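Local coordinates for polyketide biosynthesis cytochrome P450 PksS (Bacillus subtilis, PDB 4YZR), which is a heme-dependent cytochrome P450 monooxygenase that acts on dihydrobacillaene in the biosynthesis of the polyketide antibiotic bacillaene, at residues R61-V69 / H90-D98; Y50-K58 / N340-G348. All coordinates share one frame; numbering follows the deposited sequence.

How the contacts relate
Both contacts touch the heme, and I62 CG1 of contact 1 packs against the backbone oxygen of F56 of contact 2, since helix 50-58 runs almost directly into strand 62-63. Their centres lie about 18 Å apart. Both are partly buried. Contact 2 is nearer the middle of the chain, with Y50, C53 and I343 buried, and joins distant parts of the sequence; contact 1 closes a local loop farther out, with T63 and R64 buried. At 61-69 / 90-98 the work is done by a carboxylate, a hydroxyl and an arginine paired with a heme propionate. At 50-58 / 340-348 a mostly apolar helix face packs on the loop leading to the probable cysteine ligand, with one tyrosine hydrogen bond across.

Contact 1. Residues R61-V69 / H90-D98; sequences RITRDVKNV and HMLAKDTPD. With HEM (protoporphyrin IX containing Fe), chain C.
R64 and L92 meet at the heme-propionate site of the cytochrome P450 fold, where the chain after strand 62-63 is joined to the loop leading into helix 98-106. The arginine binds the A propionate with two nitrogens: NH2 of R64 is 2.8 Å from O1A of the heme, and NH1 of R64 is 3.1 Å from O2A. Its chain is bent at both chi2 (-47°) and chi3 (-64°), bends that bring the guanidinium to the propionate, while NE bonds to the backbone oxygen of N293. The carbonyl oxygen of L92 lies over one guanidinium face, offset toward the rim, and L92 CD1 sits 3.5 Å from the propionate carbon CGA. A long, planar, multi-donor cation suits this place; R294 NH1 is also hydrogen-bonded to the heme, as are H99 and R103 of helix 98-106.

Farther from the heme, D95 ties the two segments together through both oxygens. D95 OD1 accepts from the backbone N-H of R64 (N to OD1 3.0 Å) through its syn lone pair, and D95 OD2 accepts from the hydroxyl of T63 (OG1 to OD2 2.5 Å). T63 OG1 also accepts from the backbone N-H of D65 (N to OG1 3.0 Å), an ST turn for which OG1 lies anti to its own backbone nitrogen (chi1 -175°). Threonine can thus donate to the aspartate and accept from the turn with a single atom. A water bridges OD2 of D95 and ND2 of N68. Beside this network, the CA-H of A93 makes a bent contact with the carbonyl oxygen of R64, CA to O 3.5 Å.

Contact 2. Residues Y50-K58 / N340-G348; sequences YDDCMAFLK and NRHISFGFG. With HEM (protoporphyrin IX containing Fe), chain C.
Y50 and R341 meet edge-on: the phenol OH of Y50 donates to the carbonyl oxygen of R341 at 2.7 Å, arriving in the carbonyl plane on a lone pair, and that oxygen lies in the plane of the tyrosine ring. R341 is the centre of an inverse gamma turn, and the tyrosine is long enough to reach its backbone from the helix.

M54 and F347 cross at about a right angle. Bends at chi2 and chi3 bring the thioether over one face of the F347 ring, a Met-aromatic contact with M54 SD 4.0 Å from the ring centroid. L57 CD1 comes up beside F347 CB at 3.9 Å, and the aliphatic part of K58 meets the ring obliquely, K58 CG to F347 CE2 at 4.0 Å. I343 turns both branches toward the helix: CG2 lies 4.1 Å from Y50 CE2, and CD1 lies 4.1 Å from C53 CB.

The loop runs into the P450 heme-binding signature FxxGxxxCxG, which begins at F345 and holds C352, the probable axial iron ligand. F345 packs obliquely on the porphyrin, and G346, with positive phi, ends the type I turn from I343 close against the heme. The helix side thus meets F347 and I343 through apolar and sulfur-aromatic contacts, which are weakly directional, while the Y50 bond to a backbone oxygen is directional.

Contact 1. Residues R61-V69 / H90-D98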
loop_
_atom_site.group_PDB
_atom_site.type_symbol
_atom_site.label_atom_id
_atom_site.label_comp_id
_atom_site.label_asym_id
_atom_site.label_seq_id
_atom_site.Cartn_x
_atom_site.Cartn_y
_atom_site.Cartn_z
ATOM N N ARG A 61 7.037 23.483 -0.979
ATOM C CA ARG A 61 6.896 24.008 0.403
ATOM C C ARG A 61 6.515 22.822 1.337
ATOM O O ARG A 61 6.414 23.055 2.558
ATOM C CB ARG A 61 5.918 25.119 0.472
ATOM C CG ARG A 61 6.480 26.330 -0.323
ATOM C CD ARG A 61 5.439 27.378 -0.431
ATOM N NE ARG A 61 4.226 26.909 -1.116
ATOM C CZ ARG A 61 3.152 27.610 -1.496
ATOM N NH1 ARG A 61 2.148 26.962 -2.096
ATOM N NH2 ARG A 61 3.072 28.907 -1.346
ATOM N N ILE A 62 6.348 21.618 0.841
ATOM C CA ILE A 62 5.972 20.446 1.647
ATOM C C ILE A 62 7.151 19.552 1.725
ATOM O O ILE A 62 7.731 19.236 0.606
ATOM C CB ILE A 62 4.757 19.739 1.061
ATOM C CG1 ILE A 62 3.605 20.670 0.892
ATOM C CG2 ILE A 62 4.384 18.519 1.908
ATOM C CD1 ILE A 62 3.210 21.416 2.146
ATOM N N THR A 63 7.613 19.107 2.849
ATOM C CA THR A 63 8.707 18.221 3.054
ATOM C C THR A 63 8.228 16.842 3.539
ATOM O O THR A 63 7.262 16.737 4.302
ATOM C CB THR A 63 9.823 18.777 4.034
ATOM O OG1 THR A 63 10.921 17.925 4.124
ATOM C CG2 THR A 63 9.272 18.909 5.455
ATOM N N ARG A 64 9.024 15.840 3.290
ATOM C CA ARG A 64 8.800 14.521 3.785
ATOM C C ARG A 64 9.723 14.206 4.919
ATOM O O ARG A 64 9.625 13.205 5.487
ATOM C CB ARG A 64 9.051 13.502 2.667
ATOM C CG ARG A 64 8.169 13.664 1.461
ATOM C CD ARG A 64 6.697 13.840 1.817
ATOM N NE ARG A 64 6.165 12.664 2.472
ATOM C CZ ARG A 64 5.756 11.571 1.841
ATOM N NH1 ARG A 64 5.679 11.543 0.536
ATOM N NH2 ARG A 64 5.361 10.547 2.545
ATOM N N ASP A 65 10.634 15.135 5.205
ATOM C CA ASP A 65 11.601 14.946 6.239
ATOM C C ASP A 65 11.303 15.937 7.400
ATOM O O ASP A 65 11.461 17.136 7.262
ATOM C CB ASP A 65 12.956 15.248 5.694
ATOM C CG ASP A 65 14.059 15.052 6.750
ATOM O OD1 ASP A 65 13.838 14.602 7.915
ATOM O OD2 ASP A 65 15.190 15.419 6.366
ATOM N N VAL A 66 10.757 15.360 8.418
ATOM C CA VAL A 66 10.246 16.130 9.542
ATOM C C VAL A 66 11.306 16.986 10.230
ATOM O O VAL A 66 10.948 17.996 10.806
ATOM C CB VAL A 66 9.528 15.217 10.489
ATOM C CG1 VAL A 66 10.484 14.279 11.235
ATOM C CG2 VAL A 66 8.628 15.983 11.458
ATOM N N LYS A 67 12.573 16.726 10.017
ATOM C CA LYS A 67 13.608 17.692 10.504
ATOM C C LYS A 67 13.618 19.092 10.032
ATOM O O LYS A 67 14.106 19.969 10.760
ATOM C CB LYS A 67 14.986 17.130 10.225
ATOM C CG LYS A 67 15.230 15.765 10.835
ATOM C CD LYS A 67 14.965 15.678 12.329
ATOM C CE LYS A 67 14.556 14.269 12.750
ATOM N NZ LYS A 67 15.623 13.274 12.441
ATOM N N ASN A 68 13.174 19.343 8.828
ATOM C CA ASN A 68 13.055 20.635 8.358
ATOM C C ASN A 68 12.209 21.379 9.269
ATOM O O ASN A 68 12.147 22.580 9.124
ATOM C CB ASN A 68 12.357 20.660 7.001
ATOM C CG ASN A 68 13.292 20.420 5.909
ATOM O OD1 ASN A 68 14.167 21.293 5.684
ATOM N ND2 ASN A 68 13.261 19.258 5.295
ATOM N N VAL A 69 11.392 20.696 10.107
ATOM C CA VAL A 69 10.400 21.484 10.834
ATOM C C VAL A 69 10.574 21.375 12.346
ATOM O O VAL A 69 9.807 21.983 13.082
ATOM C CB VAL A 69 8.948 21.198 10.439
ATOM C CG1 VAL A 69 8.729 21.561 9.004
ATOM C CG2 VAL A 69 8.512 19.773 10.702
ATOM N N HIS A 90 14.222 5.786 5.676
ATOM C CA HIS A 90 14.033 5.321 4.304
ATOM C C HIS A 90 13.674 6.467 3.349
ATOM O O HIS A 90 13.418 7.593 3.735
ATOM C CB HIS A 90 12.982 4.226 4.292
ATOM C CG HIS A 90 11.683 4.654 4.871
ATOM N ND1 HIS A 90 10.871 5.560 4.258
ATOM C CD2 HIS A 90 11.085 4.384 6.043
ATOM C CE1 HIS A 90 9.842 5.844 5.016
ATOM N NE2 HIS A 90 9.952 5.139 6.113
ATOM N N MET A 91 13.698 6.157 2.085
ATOM C CA MET A 91 13.572 7.162 1.074
ATOM C C MET A 91 12.263 7.883 1.056
ATOM O O MET A 91 12.195 8.965 0.436
ATOM C CB MET A 91 13.892 6.630 -0.311
ATOM C CG MET A 91 12.981 5.678 -0.865
ATOM S SD MET A 91 13.815 5.140 -2.427
ATOM C CE MET A 91 12.754 5.679 -3.626
ATOM N N LEU A 92 11.194 7.284 1.572
ATOM C CA LEU A 92 9.933 7.944 1.575
ATOM C C LEU A 92 9.913 9.084 2.621
ATOM O O LEU A 92 9.037 9.938 2.602
ATOM C CB LEU A 92 8.888 6.826 1.735
ATOM C CG LEU A 92 7.451 7.306 1.691
ATOM C CD1 LEU A 92 6.996 8.060 0.431
ATOM C CD2 LEU A 92 6.516 6.051 1.823
ATOM N N ALA A 93 10.914 9.124 3.488
ATOM C CA ALA A 93 11.131 10.160 4.461
ATOM C C ALA A 93 12.277 11.062 4.027
ATOM O O ALA A 93 12.841 11.806 4.870
ATOM C CB ALA A 93 11.329 9.575 5.847
ATOM N N LYS A 94 12.582 11.141 2.756
ATOM C CA LYS A 94 13.691 12.000 2.223
ATOM C C LYS A 94 13.157 12.836 1.113
ATOM O O LYS A 94 12.245 12.486 0.352
ATOM C CB LYS A 94 14.808 11.127 1.699
ATOM C CG LYS A 94 15.479 10.202 2.657
ATOM C CD LYS A 94 16.328 10.941 3.614
ATOM C CE LYS A 94 17.123 9.937 4.494
ATOM N NZ LYS A 94 17.858 10.573 5.592
ATOM N N ASP A 95 13.699 14.021 0.929
ATOM C CA ASP A 95 13.474 14.887 -0.124
ATOM C C ASP A 95 14.670 14.831 -1.113
ATOM O O ASP A 95 15.715 14.223 -0.820
ATOM C CB ASP A 95 13.382 16.364 0.365
ATOM C CG ASP A 95 12.180 16.610 1.231
ATOM O OD1 ASP A 95 11.110 15.901 1.187
ATOM O OD2 ASP A 95 12.278 17.577 2.025
ATOM N N THR A 96 14.531 15.472 -2.226
ATOM C CA THR A 96 15.625 15.614 -3.189
ATOM C C THR A 96 16.723 16.509 -2.568
ATOM O O THR A 96 16.392 17.372 -1.829
ATOM C CB THR A 96 15.065 16.238 -4.456
ATOM O OG1 THR A 96 14.113 15.333 -4.992
ATOM C CG2 THR A 96 16.062 16.371 -5.431
ATOM N N PRO A 97 18.003 16.255 -2.825
ATOM C CA PRO A 97 18.532 15.310 -3.731
ATOM C C PRO A 97 18.808 13.941 -3.098
ATOM O O PRO A 97 19.125 13.009 -3.857
ATOM C CB PRO A 97 19.836 15.989 -4.253
ATOM C CG PRO A 97 20.234 16.693 -3.037
ATOM C CD PRO A 97 19.013 17.293 -2.433
ATOM N N ASP A 98 18.707 13.803 -1.812
ATOM C CA ASP A 98 19.066 12.522 -1.144
ATOM C C ASP A 98 18.070 11.423 -1.657
ATOM O O ASP A 98 18.484 10.297 -1.890
ATOM C CB ASP A 98 18.981 12.649 0.341
ATOM C CG ASP A 98 20.139 13.588 0.953
ATOM O OD1 ASP A 98 21.054 13.980 0.194
ATOM O OD2 ASP A 98 20.119 13.843 2.153
HETATM C CHA HEM C . 5.252 4.568 -2.215
HETATM C CHB HEM C . 0.766 2.819 -2.631
HETATM C CHC HEM C . 2.580 -1.661 -3.160
HETATM C CHD HEM C . 7.004 0.103 -2.586
HETATM C C1A HEM C . 3.880 4.489 -2.258
HETATM C C2A HEM C . 2.908 5.590 -2.200
HETATM C C3A HEM C . 1.700 5.088 -2.251
HETATM C C4A HEM C . 1.835 3.643 -2.450
HETATM C CMA HEM C . 0.417 5.805 -2.104
HETATM C CAA HEM C . 3.282 7.056 -1.945
HETATM C CBA HEM C . 3.301 7.396 -0.526
HETATM C CGA HEM C . 3.618 8.900 -0.123
HETATM O O1A HEM C . 3.442 9.121 1.125
HETATM O O2A HEM C . 3.907 9.588 -1.030
HETATM C C1B HEM C . 0.869 1.440 -2.800
HETATM C C2B HEM C . -0.209 0.539 -3.045
HETATM C C3B HEM C . 0.252 -0.726 -3.195
HETATM C C4B HEM C . 1.702 -0.608 -3.042
HETATM C CMB HEM C . -1.591 1.001 -3.115
HETATM C CAB HEM C . -0.416 -1.992 -3.441
HETATM C CBB HEM C . -1.597 -2.042 -3.949
HETATM C C1C HEM C . 3.947 -1.625 -3.097
HETATM C C2C HEM C . 4.865 -2.690 -3.200
HETATM C C3C HEM C . 6.158 -2.189 -3.035
HETATM C C4C HEM C . 5.995 -0.793 -2.785
HETATM C CMC HEM C . 4.420 -4.072 -3.600
HETATM C CAC HEM C . 7.427 -2.897 -3.072
HETATM C CBC HEM C . 7.563 -4.137 -2.769
HETATM C C1D HEM C . 6.948 1.465 -2.416
HETATM C C2D HEM C . 8.087 2.310 -2.148
HETATM C C3D HEM C . 7.580 3.576 -2.069
HETATM C C4D HEM C . 6.123 3.507 -2.295
HETATM C CMD HEM C . 9.538 1.889 -2.080
HETATM C CAD HEM C . 8.339 4.859 -1.847
HETATM C CBD HEM C . 8.781 5.497 -3.127
HETATM C CGD HEM C . 9.671 6.770 -2.978
HETATM O O1D HEM C . 9.643 7.320 -1.871
HETATM O O2D HEM C . 10.272 7.133 -4.007
HETATM N NA HEM C . 3.169 3.358 -2.502
HETATM N NB HEM C . 2.027 0.700 -2.856
HETATM N NC HEM C . 4.656 -0.478 -2.868
HETATM N ND HEM C . 5.773 2.176 -2.477
HETATM FE FE HEM C . 3.927 1.455 -2.741
HETATM O O HOH W 1 14.557 18.367 2.887
#

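Contact 2. Residues Y50-K58 / N340-G348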
loop_
_atom_site.group_PDB
_atom_site.type_symbol
_atom_site.label_atom_id
_atom_site.label_comp_id
_atom_site.label_asym_id
_atom_site.label_seq_id
_atom_site.Cartn_x
_atom_site.Cartn_y
_atom_site.Cartn_z
ATOM N N TYR A 50 -9.237 16.350 -5.722
ATOM C CA TYR A 50 -8.154 15.880 -6.577
ATOM C C TYR A 50 -7.229 17.035 -6.959
ATOM O O TYR A 50 -6.015 16.934 -6.932
ATOM C CB TYR A 50 -8.729 15.226 -7.817
ATOM C CG TYR A 50 -7.754 14.567 -8.731
ATOM C CD1 TYR A 50 -7.013 15.247 -9.684
ATOM C CD2 TYR A 50 -7.615 13.166 -8.717
ATOM C CE1 TYR A 50 -6.195 14.617 -10.574
ATOM C CE2 TYR A 50 -6.786 12.518 -9.629
ATOM C CZ TYR A 50 -6.088 13.251 -10.564
ATOM O OH TYR A 50 -5.306 12.622 -11.518
ATOM N N ASP A 51 -7.784 18.184 -7.371
ATOM C CA ASP A 51 -6.924 19.257 -7.791
ATOM C C ASP A 51 -6.093 19.765 -6.677
ATOM O O ASP A 51 -4.868 20.018 -6.868
ATOM C CB ASP A 51 -7.763 20.444 -8.427
ATOM C CG ASP A 51 -8.773 21.069 -7.545
ATOM O OD1 ASP A 51 -9.215 20.580 -6.498
ATOM O OD2 ASP A 51 -9.284 22.213 -7.853
ATOM N N ASP A 52 -6.647 19.868 -5.486
ATOM C CA ASP A 52 -5.835 20.343 -4.363
ATOM C C ASP A 52 -4.796 19.309 -3.876
ATOM O O ASP A 52 -3.659 19.631 -3.525
ATOM C CB ASP A 52 -6.676 20.737 -3.157
ATOM C CG ASP A 52 -7.674 21.870 -3.471
ATOM O OD1 ASP A 52 -7.260 22.795 -4.226
ATOM O OD2 ASP A 52 -8.805 21.879 -2.990
ATOM N N CYS A 53 -5.176 18.020 -3.959
ATOM C CA CYS A 53 -4.194 16.982 -3.643
ATOM C C CYS A 53 -3.031 17.073 -4.575
ATOM O O CYS A 53 -1.862 16.952 -4.199
ATOM C CB CYS A 53 -4.836 15.638 -3.708
ATOM S SG CYS A 53 -5.851 15.186 -2.273
ATOM N N MET A 54 -3.349 17.216 -5.898
ATOM C CA MET A 54 -2.254 17.400 -6.888
ATOM C C MET A 54 -1.403 18.572 -6.574
ATOM O O MET A 54 -0.165 18.443 -6.666
ATOM C CB MET A 54 -2.763 17.408 -8.335
ATOM C CG MET A 54 -3.315 16.135 -8.854
ATOM S SD MET A 54 -1.990 14.906 -9.004
ATOM C CE MET A 54 -0.781 15.682 -9.950
ATOM N N ALA A 55 -1.982 19.684 -6.239
ATOM C CA ALA A 55 -1.159 20.882 -5.934
ATOM C C ALA A 55 -0.233 20.585 -4.770
ATOM O O ALA A 55 1.001 20.839 -4.786
ATOM C CB ALA A 55 -2.044 22.035 -5.585
ATOM N N PHE A 56 -0.707 19.980 -3.689
ATOM C CA PHE A 56 0.142 19.654 -2.539
ATOM C C PHE A 56 1.134 18.591 -2.806
ATOM O O PHE A 56 2.240 18.619 -2.209
ATOM C CB PHE A 56 -0.702 19.321 -1.304
ATOM C CG PHE A 56 -1.234 20.542 -0.610
ATOM C CD1 PHE A 56 -2.441 21.107 -0.969
ATOM C CD2 PHE A 56 -0.493 21.136 0.433
ATOM C CE1 PHE A 56 -2.914 22.260 -0.333
ATOM C CE2 PHE A 56 -1.019 22.245 1.086
ATOM C CZ PHE A 56 -2.185 22.812 0.647
ATOM N N LEU A 57 0.890 17.664 -3.717
ATOM C CA LEU A 57 1.887 16.642 -4.096
ATOM C C LEU A 57 3.043 17.194 -4.881
ATOM O O LEU A 57 4.109 16.582 -4.867
ATOM C CB LEU A 57 1.143 15.476 -4.798
ATOM C CG LEU A 57 0.272 14.629 -3.918
ATOM C CD1 LEU A 57 -0.626 13.708 -4.713
ATOM C CD2 LEU A 57 1.135 13.806 -2.977
ATOM N N LYS A 58 2.848 18.310 -5.514
ATOM C CA LYS A 58 3.889 18.969 -6.331
ATOM C C LYS A 58 4.523 20.126 -5.616
ATOM O O LYS A 58 5.445 20.739 -6.186
ATOM C CB LYS A 58 3.171 19.513 -7.618
ATOM C CG LYS A 58 2.716 18.344 -8.476
ATOM C CD LYS A 58 2.362 18.876 -9.857
ATOM C CE LYS A 58 0.906 18.904 -10.152
ATOM N NZ LYS A 58 0.754 18.398 -11.549
ATOM N N ASN A 340 -7.801 6.581 -16.539
ATOM C CA ASN A 340 -8.164 6.391 -15.065
ATOM C C ASN A 340 -6.949 6.921 -14.380
ATOM O O ASN A 340 -6.012 6.199 -14.045
ATOM C CB ASN A 340 -8.312 4.950 -14.767
ATOM C CG ASN A 340 -8.714 4.734 -13.290
ATOM O OD1 ASN A 340 -8.578 5.624 -12.435
ATOM N ND2 ASN A 340 -9.201 3.544 -13.022
ATOM N N ARG A 341 -6.925 8.190 -14.074
ATOM C CA ARG A 341 -5.844 8.908 -13.522
ATOM C C ARG A 341 -5.960 8.997 -11.966
ATOM O O ARG A 341 -5.655 9.939 -11.362
ATOM C CB ARG A 341 -5.655 10.300 -14.161
ATOM C CG ARG A 341 -5.344 10.216 -15.663
ATOM C CD ARG A 341 -4.822 11.511 -16.295
ATOM N NE ARG A 341 -5.925 11.967 -17.139
ATOM C CZ ARG A 341 -6.149 11.611 -18.404
ATOM N NH1 ARG A 341 -5.264 10.926 -19.111
ATOM N NH2 ARG A 341 -7.217 12.065 -18.994
ATOM N N HIS A 342 -6.207 7.839 -11.355
ATOM C CA HIS A 342 -6.246 7.747 -9.914
ATOM C C HIS A 342 -4.875 8.041 -9.321
ATOM O O HIS A 342 -3.812 7.895 -9.990
ATOM C CB HIS A 342 -6.720 6.315 -9.500
ATOM C CG HIS A 342 -5.768 5.236 -9.797
ATOM N ND1 HIS A 342 -4.600 5.017 -9.099
ATOM C CD2 HIS A 342 -5.807 4.290 -10.760
ATOM C CE1 HIS A 342 -3.987 3.973 -9.577
ATOM N NE2 HIS A 342 -4.662 3.509 -10.617
ATOM N N ILE A 343 -4.850 8.382 -8.069
ATOM C CA ILE A 343 -3.646 8.623 -7.296
ATOM C C ILE A 343 -3.424 7.591 -6.163
ATOM O O ILE A 343 -2.845 7.873 -5.146
ATOM C CB ILE A 343 -3.568 10.042 -6.743
ATOM C CG1 ILE A 343 -4.718 10.447 -5.851
ATOM C CG2 ILE A 343 -3.428 11.046 -7.905
ATOM C CD1 ILE A 343 -4.394 11.725 -5.000
ATOM N N SER A 344 -3.907 6.385 -6.431
ATOM C CA SER A 344 -3.727 5.309 -5.441
ATOM C C SER A 344 -2.301 4.928 -5.150
ATOM O O SER A 344 -2.010 4.366 -4.100
ATOM C CB SER A 344 -4.463 4.110 -5.784
ATOM O OG SER A 344 -5.898 4.461 -5.908
ATOM N N PHE A 345 -1.416 5.204 -6.099
ATOM C CA PHE A 345 0.077 4.989 -5.990
ATOM C C PHE A 345 0.787 6.308 -5.666
ATOM O O PHE A 345 1.998 6.405 -5.779
ATOM C CB PHE A 345 0.616 4.339 -7.210
ATOM C CG PHE A 345 0.192 2.929 -7.438
ATOM C CD1 PHE A 345 0.425 1.940 -6.493
ATOM C CD2 PHE A 345 -0.353 2.487 -8.666
ATOM C CE1 PHE A 345 0.119 0.634 -6.668
ATOM C CE2 PHE A 345 -0.649 1.181 -8.896
ATOM C CZ PHE A 345 -0.404 0.246 -7.923
ATOM N N GLY A 346 0.015 7.363 -5.318
ATOM C CA GLY A 346 0.580 8.678 -5.104
ATOM C C GLY A 346 0.833 9.331 -6.432
ATOM O O GLY A 346 0.178 9.070 -7.445
ATOM N N PHE A 347 1.771 10.295 -6.411
ATOM C CA PHE A 347 2.096 11.137 -7.622
ATOM C C PHE A 347 3.367 11.859 -7.429
ATOM O O PHE A 347 3.525 12.370 -6.322
ATOM C CB PHE A 347 0.958 12.175 -7.895
ATOM C CG PHE A 347 1.218 12.962 -9.104
ATOM C CD1 PHE A 347 0.863 12.500 -10.286
ATOM C CD2 PHE A 347 1.980 14.108 -9.045
ATOM C CE1 PHE A 347 1.235 13.136 -11.441
ATOM C CE2 PHE A 347 2.387 14.767 -10.225
ATOM C CZ PHE A 347 1.987 14.261 -11.395
ATOM N N GLY A 348 4.196 11.862 -8.468
ATOM C CA GLY A 348 5.429 12.637 -8.450
ATOM C C GLY A 348 6.606 11.905 -7.896
ATOM O O GLY A 348 6.799 10.769 -8.266
HETATM C CHA HEM C . 5.252 4.568 -2.215
HETATM C CHB HEM C . 0.766 2.819 -2.631
HETATM C CHC HEM C . 2.580 -1.661 -3.160
HETATM C CHD HEM C . 7.004 0.103 -2.586
HETATM C C1A HEM C . 3.880 4.489 -2.258
HETATM C C2A HEM C . 2.908 5.590 -2.200
HETATM C C3A HEM C . 1.700 5.088 -2.251
HETATM C C4A HEM C . 1.835 3.643 -2.450
HETATM C CMA HEM C . 0.417 5.805 -2.104
HETATM C CAA HEM C . 3.282 7.056 -1.945
HETATM C CBA HEM C . 3.301 7.396 -0.526
HETATM C CGA HEM C . 3.618 8.900 -0.123
HETATM O O1A HEM C . 3.442 9.121 1.125
HETATM O O2A HEM C . 3.907 9.588 -1.030
HETATM C C1B HEM C . 0.869 1.440 -2.800
HETATM C C2B HEM C . -0.209 0.539 -3.045
HETATM C C3B HEM C . 0.252 -0.726 -3.195
HETATM C C4B HEM C . 1.702 -0.608 -3.042
HETATM C CMB HEM C . -1.591 1.001 -3.115
HETATM C CAB HEM C . -0.416 -1.992 -3.441
HETATM C CBB HEM C . -1.597 -2.042 -3.949
HETATM C C1C HEM C . 3.947 -1.625 -3.097
HETATM C C2C HEM C . 4.865 -2.690 -3.200
HETATM C C3C HEM C . 6.158 -2.189 -3.035
HETATM C C4C HEM C . 5.995 -0.793 -2.785
HETATM C CMC HEM C . 4.420 -4.072 -3.600
HETATM C CAC HEM C . 7.427 -2.897 -3.072
HETATM C CBC HEM C . 7.563 -4.137 -2.769
HETATM C C1D HEM C . 6.948 1.465 -2.416
HETATM C C2D HEM C . 8.087 2.310 -2.148
HETATM C C3D HEM C . 7.580 3.576 -2.069
HETATM C C4D HEM C . 6.123 3.507 -2.295
HETATM C CMD HEM C . 9.538 1.889 -2.080
HETATM C CAD HEM C . 8.339 4.859 -1.847
HETATM C CBD HEM C . 8.781 5.497 -3.127
HETATM C CGD HEM C . 9.671 6.770 -2.978
HETATM O O1D HEM C . 9.643 7.320 -1.871
HETATM O O2D HEM C . 10.272 7.133 -4.007
HETATM N NA HEM C . 3.169 3.358 -2.502
HETATM N NB HEM C . 2.027 0.700 -2.856
HETATM N NC HEM C . 4.656 -0.478 -2.868
HETATM N ND HEM C . 5.773 2.176 -2.477
HETATM FE FE HEM C . 3.927 1.455 -2.741
#